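Local coordinates for protein N-acetyltransferase (Staphylococcus aureus subsp. aureus, PDB 4LUA) that probably transfers an acetyl group from acetyl-CoA to an amino group of its substrate, at residues A[10-22]-A[37-49]. Sequence-based numbering, arbitrary orientation. Where two conformers were deposited one is given.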
# COMPACT_ATOMS: atom_id res chain seq x y z
N LEU A 10 -6.24 -11.53 2.27
CA LEU A 10 -6.76 -11.42 3.63
C LEU A 10 -8.25 -11.22 3.55
O LEU A 10 -8.75 -10.62 2.59
CB LEU A 10 -6.12 -10.23 4.37
CG LEU A 10 -4.59 -10.26 4.40
CD1 LEU A 10 -4.13 -9.12 5.35
CD2 LEU A 10 -4.12 -11.67 4.91
N THR A 11 -8.95 -11.74 4.53
CA THR A 11 -10.40 -11.54 4.65
C THR A 11 -10.75 -11.06 6.06
O THR A 11 -9.86 -10.75 6.86
CB THR A 11 -11.17 -12.84 4.35
OG1 THR A 11 -11.06 -13.73 5.47
CG2 THR A 11 -10.63 -13.51 3.07
N ASN A 12 -12.05 -11.02 6.38
CA ASN A 12 -12.51 -10.60 7.70
C ASN A 12 -11.92 -11.41 8.83
O ASN A 12 -11.71 -10.92 9.98
CB ASN A 12 -14.02 -10.81 7.79
CG ASN A 12 -14.79 -9.91 6.85
OD1 ASN A 12 -14.93 -8.71 7.12
ND2 ASN A 12 -15.30 -10.49 5.76
N ASN A 13 -11.65 -12.67 8.50
CA ASN A 13 -11.08 -13.57 9.49
C ASN A 13 -9.66 -13.24 9.85
O ASN A 13 -9.10 -13.86 10.77
CB ASN A 13 -11.20 -15.00 9.03
CG ASN A 13 -12.55 -15.61 9.37
OD1 ASN A 13 -13.59 -14.91 9.48
ND2 ASN A 13 -12.56 -16.93 9.56
N ASP A 14 -9.05 -12.29 9.13
CA ASP A 14 -7.69 -11.86 9.46
C ASP A 14 -7.65 -10.56 10.21
O ASP A 14 -6.54 -10.01 10.50
CB ASP A 14 -6.86 -11.77 8.16
CG ASP A 14 -6.80 -13.12 7.47
OD1 ASP A 14 -6.40 -14.11 8.16
OD2 ASP A 14 -7.28 -13.23 6.31
N PHE A 15 -8.85 -10.08 10.56
CA PHE A 15 -8.95 -8.82 11.28
C PHE A 15 -7.93 -8.67 12.45
O PHE A 15 -7.13 -7.71 12.49
CB PHE A 15 -10.38 -8.66 11.82
CG PHE A 15 -10.59 -7.38 12.54
CD1 PHE A 15 -10.24 -7.25 13.88
CD2 PHE A 15 -11.17 -6.31 11.89
CE1 PHE A 15 -10.47 -6.04 14.58
CE2 PHE A 15 -11.39 -5.10 12.55
CZ PHE A 15 -11.03 -4.96 13.89
N ASN A 16 -7.95 -9.63 13.38
CA ASN A 16 -7.09 -9.57 14.57
C ASN A 16 -5.63 -9.35 14.22
O ASN A 16 -4.99 -8.38 14.69
CB ASN A 16 -7.30 -10.79 15.49
CG ASN A 16 -8.70 -10.80 16.10
OD1 ASN A 16 -9.31 -9.73 16.25
ND2 ASN A 16 -9.23 -12.01 16.44
N GLU A 17 -5.16 -10.17 13.26
CA GLU A 17 -3.76 -10.15 12.87
C GLU A 17 -3.45 -8.85 12.13
O GLU A 17 -2.36 -8.24 12.32
CB GLU A 17 -3.45 -11.40 12.03
CG GLU A 17 -3.49 -12.74 12.83
CD GLU A 17 -4.90 -13.26 13.22
OE1 GLU A 17 -5.91 -12.96 12.53
OE2 GLU A 17 -4.98 -14.01 14.23
N TYR A 18 -4.41 -8.42 11.31
CA TYR A 18 -4.16 -7.23 10.49
C TYR A 18 -4.00 -6.11 11.49
O TYR A 18 -3.08 -5.26 11.41
CB TYR A 18 -5.32 -7.01 9.54
CG TYR A 18 -5.10 -5.83 8.59
CD1 TYR A 18 -4.59 -6.03 7.34
CD2 TYR A 18 -5.46 -4.55 8.99
CE1 TYR A 18 -4.39 -4.95 6.49
CE2 TYR A 18 -5.29 -3.47 8.16
CZ TYR A 18 -4.75 -3.68 6.90
OH TYR A 18 -4.53 -2.60 6.04
N LYS A 19 -4.89 -6.11 12.49
CA LYS A 19 -4.93 -4.94 13.32
C LYS A 19 -3.65 -4.93 14.17
O LYS A 19 -3.07 -3.85 14.41
CB LYS A 19 -6.19 -4.98 14.22
CG LYS A 19 -6.32 -3.78 15.15
CD LYS A 19 -7.66 -3.82 15.90
CE LYS A 19 -7.57 -2.94 17.10
NZ LYS A 19 -8.82 -2.96 17.91
N ARG A 20 -3.14 -6.13 14.48
CA ARG A 20 -1.93 -6.17 15.28
C ARG A 20 -0.77 -5.65 14.45
O ARG A 20 0.10 -4.91 14.96
CB ARG A 20 -1.64 -7.60 15.73
CG ARG A 20 -0.37 -7.81 16.54
CD ARG A 20 -0.24 -9.31 16.87
NE ARG A 20 -1.52 -9.87 17.34
CZ ARG A 20 -2.17 -10.89 16.76
NH1 ARG A 20 -1.66 -11.49 15.69
NH2 ARG A 20 -3.34 -11.31 17.26
N LEU A 21 -0.75 -6.00 13.16
CA LEU A 21 0.40 -5.55 12.37
C LEU A 21 0.40 -4.04 12.21
O LEU A 21 1.43 -3.33 12.40
CB LEU A 21 0.34 -6.17 10.97
CG LEU A 21 1.35 -5.60 9.95
CD1 LEU A 21 2.75 -6.16 10.28
CD2 LEU A 21 0.88 -6.00 8.52
N VAL A 22 -0.76 -3.52 11.78
CA VAL A 22 -0.77 -2.10 11.44
C VAL A 22 -0.59 -1.21 12.66
O VAL A 22 0.04 -0.13 12.55
CB VAL A 22 -1.98 -1.64 10.57
CG1 VAL A 22 -2.05 -2.50 9.23
CG2 VAL A 22 -3.27 -1.72 11.37
N GLN A 37 -1.45 7.59 8.78
CA GLN A 37 -2.87 7.56 9.10
C GLN A 37 -3.13 6.33 9.96
O GLN A 37 -2.54 5.25 9.77
CB GLN A 37 -3.75 7.59 7.84
CG GLN A 37 -3.75 6.29 7.03
CD GLN A 37 -3.87 6.55 5.52
OE1 GLN A 37 -3.36 5.77 4.70
NE2 GLN A 37 -4.55 7.65 5.14
N THR A 38 -4.02 6.53 10.93
CA THR A 38 -4.42 5.48 11.83
C THR A 38 -5.53 4.61 11.25
O THR A 38 -6.38 5.08 10.48
CB THR A 38 -4.83 6.11 13.16
OG1 THR A 38 -3.64 6.28 13.92
CG2 THR A 38 -5.81 5.24 13.93
N MET A 39 -5.48 3.33 11.58
CA MET A 39 -6.36 2.34 11.00
C MET A 39 -7.42 2.02 12.06
O MET A 39 -7.17 1.30 13.03
CB MET A 39 -5.54 1.11 10.61
CG MET A 39 -4.32 1.44 9.74
SD MET A 39 -4.91 1.87 8.11
CE MET A 39 -5.49 0.28 7.70
N THR A 40 -8.62 2.57 11.87
CA THR A 40 -9.68 2.38 12.84
C THR A 40 -10.31 1.01 12.64
O THR A 40 -10.16 0.43 11.57
CB THR A 40 -10.75 3.44 12.66
OG1 THR A 40 -11.55 3.10 11.51
CG2 THR A 40 -10.11 4.78 12.46
N ASP A 41 -11.01 0.49 13.66
CA ASP A 41 -11.66 -0.81 13.55
C ASP A 41 -12.65 -0.83 12.38
O ASP A 41 -12.77 -1.83 11.65
CB ASP A 41 -12.47 -1.16 14.82
CG ASP A 41 -11.61 -1.60 15.99
OD1 ASP A 41 -10.36 -1.68 15.88
OD2 ASP A 41 -12.20 -1.88 17.06
N THR A 42 -13.39 0.26 12.22
CA THR A 42 -14.38 0.32 11.15
C THR A 42 -13.68 0.25 9.79
O THR A 42 -14.11 -0.51 8.91
CB THR A 42 -15.22 1.59 11.23
OG1 THR A 42 -15.96 1.55 12.45
CG2 THR A 42 -16.20 1.64 10.07
N LEU A 43 -12.61 1.01 9.64
CA LEU A 43 -11.83 1.00 8.40
C LEU A 43 -11.28 -0.39 8.07
O LEU A 43 -11.41 -0.87 6.92
CB LEU A 43 -10.68 2.00 8.51
CG LEU A 43 -9.84 2.16 7.23
CD1 LEU A 43 -10.66 2.47 5.95
CD2 LEU A 43 -8.74 3.19 7.42
N ILE A 44 -10.65 -1.02 9.07
CA ILE A 44 -10.09 -2.35 8.89
C ILE A 44 -11.20 -3.30 8.42
O ILE A 44 -11.06 -4.01 7.42
CB ILE A 44 -9.38 -2.84 10.19
CG1 ILE A 44 -8.18 -1.94 10.55
CG2 ILE A 44 -8.94 -4.34 10.08
CD1 ILE A 44 -7.34 -2.46 11.75
N HIS A 45 -12.35 -3.29 9.14
CA HIS A 45 -13.44 -4.13 8.69
C HIS A 45 -13.87 -3.87 7.24
O HIS A 45 -14.08 -4.81 6.45
CB HIS A 45 -14.68 -4.00 9.61
CG HIS A 45 -15.84 -4.85 9.18
ND1 HIS A 45 -16.98 -4.33 8.59
CD2 HIS A 45 -16.03 -6.19 9.25
CE1 HIS A 45 -17.82 -5.32 8.31
NE2 HIS A 45 -17.27 -6.46 8.70
N ASP A 46 -13.99 -2.59 6.90
CA ASP A 46 -14.45 -2.18 5.59
C ASP A 46 -13.50 -2.67 4.48
O ASP A 46 -13.96 -3.12 3.43
CB ASP A 46 -14.60 -0.66 5.51
CG ASP A 46 -15.79 -0.13 6.35
OD1 ASP A 46 -16.67 -0.94 6.76
OD2 ASP A 46 -15.83 1.10 6.59
N ILE A 47 -12.19 -2.60 4.72
CA ILE A 47 -11.29 -3.06 3.64
C ILE A 47 -11.22 -4.58 3.56
O ILE A 47 -11.07 -5.15 2.45
CB ILE A 47 -9.88 -2.41 3.68
CG1 ILE A 47 -9.10 -2.84 4.93
CG2 ILE A 47 -9.98 -0.88 3.55
CD1 ILE A 47 -7.62 -2.62 4.74
N LEU A 48 -11.35 -5.25 4.71
CA LEU A 48 -11.29 -6.72 4.66
C LEU A 48 -12.61 -7.39 4.15
O LEU A 48 -12.57 -8.53 3.67
CB LEU A 48 -10.92 -7.26 6.05
CG LEU A 48 -9.51 -6.89 6.55
CD1 LEU A 48 -9.35 -7.38 8.00
CD2 LEU A 48 -8.48 -7.53 5.64
N ASN A 49 -13.73 -6.68 4.23
CA ASN A 49 -15.07 -7.18 3.86
C ASN A 49 -15.41 -7.02 2.37
O ASN A 49 -14.63 -6.37 1.61
CB ASN A 49 -16.11 -6.42 4.70
CG ASN A 49 -17.42 -7.18 4.88
OD1 ASN A 49 -17.45 -8.40 5.04
ND2 ASN A 49 -18.52 -6.43 4.85
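Helix 15-22 and helix 41-48 pack with their axes 10.5 Å apart at closest approach, and their directions differ by 125°. The two backbones come nearest at Thr11 and Leu48, whose CA atoms are 4.9 Å apart. Phe15 and Ile44 interlock as knobs into holes. The Phe15 side chain sits among Asp41, Ile44, His45 and Leu48, while Ile44 sits among Phe15, Tyr18, Lys19 and Val22. CG2 of Ile44 lies 3.5 Å from Phe15 CD2 and also touches Tyr18 CD2. The other branch ends at CD1, which rests on Lys19 CB. The edge of the Phe15 ring meets the backbone O of Asp41 and N of His45, near the ring plane. The Tyr18 ring reaches across helix 41-48, with CD2 by Ile44 and OH by Ile47 and Met39. Tyr18 OH meets Ile47 CD1 at 3.4 Å, and Met39 CE lies at the ring edge. Leu48 CD1 packs on Phe15 CA, and Leu48 CD2 on Leu10 CB. Val22 CG2 rests on Met39 CB.

Polar links lie near both ends of helix 41-48. The fully extended Lys19 chain brings NZ to the syn lone pair of Asp41 OD1, a salt bridge of 2.9 Å. Asn12 ND2 donates to Asn49 OD1 at 3.1 Å, on a lone pair in the carbonyl plane. That bond is bent (N-H...O 141°), and the amide planes are 65° apart. Thr40 OG1 caps helix 41-48 by accepting from Leu43 N. Beneath the pair, Tyr18 touches Val57, Thr69 and Tyr88 of the antiparallel sheet. Two helices following the first strand and packed together against the sheet are characteristic of the N-terminal half of the GNAT fold.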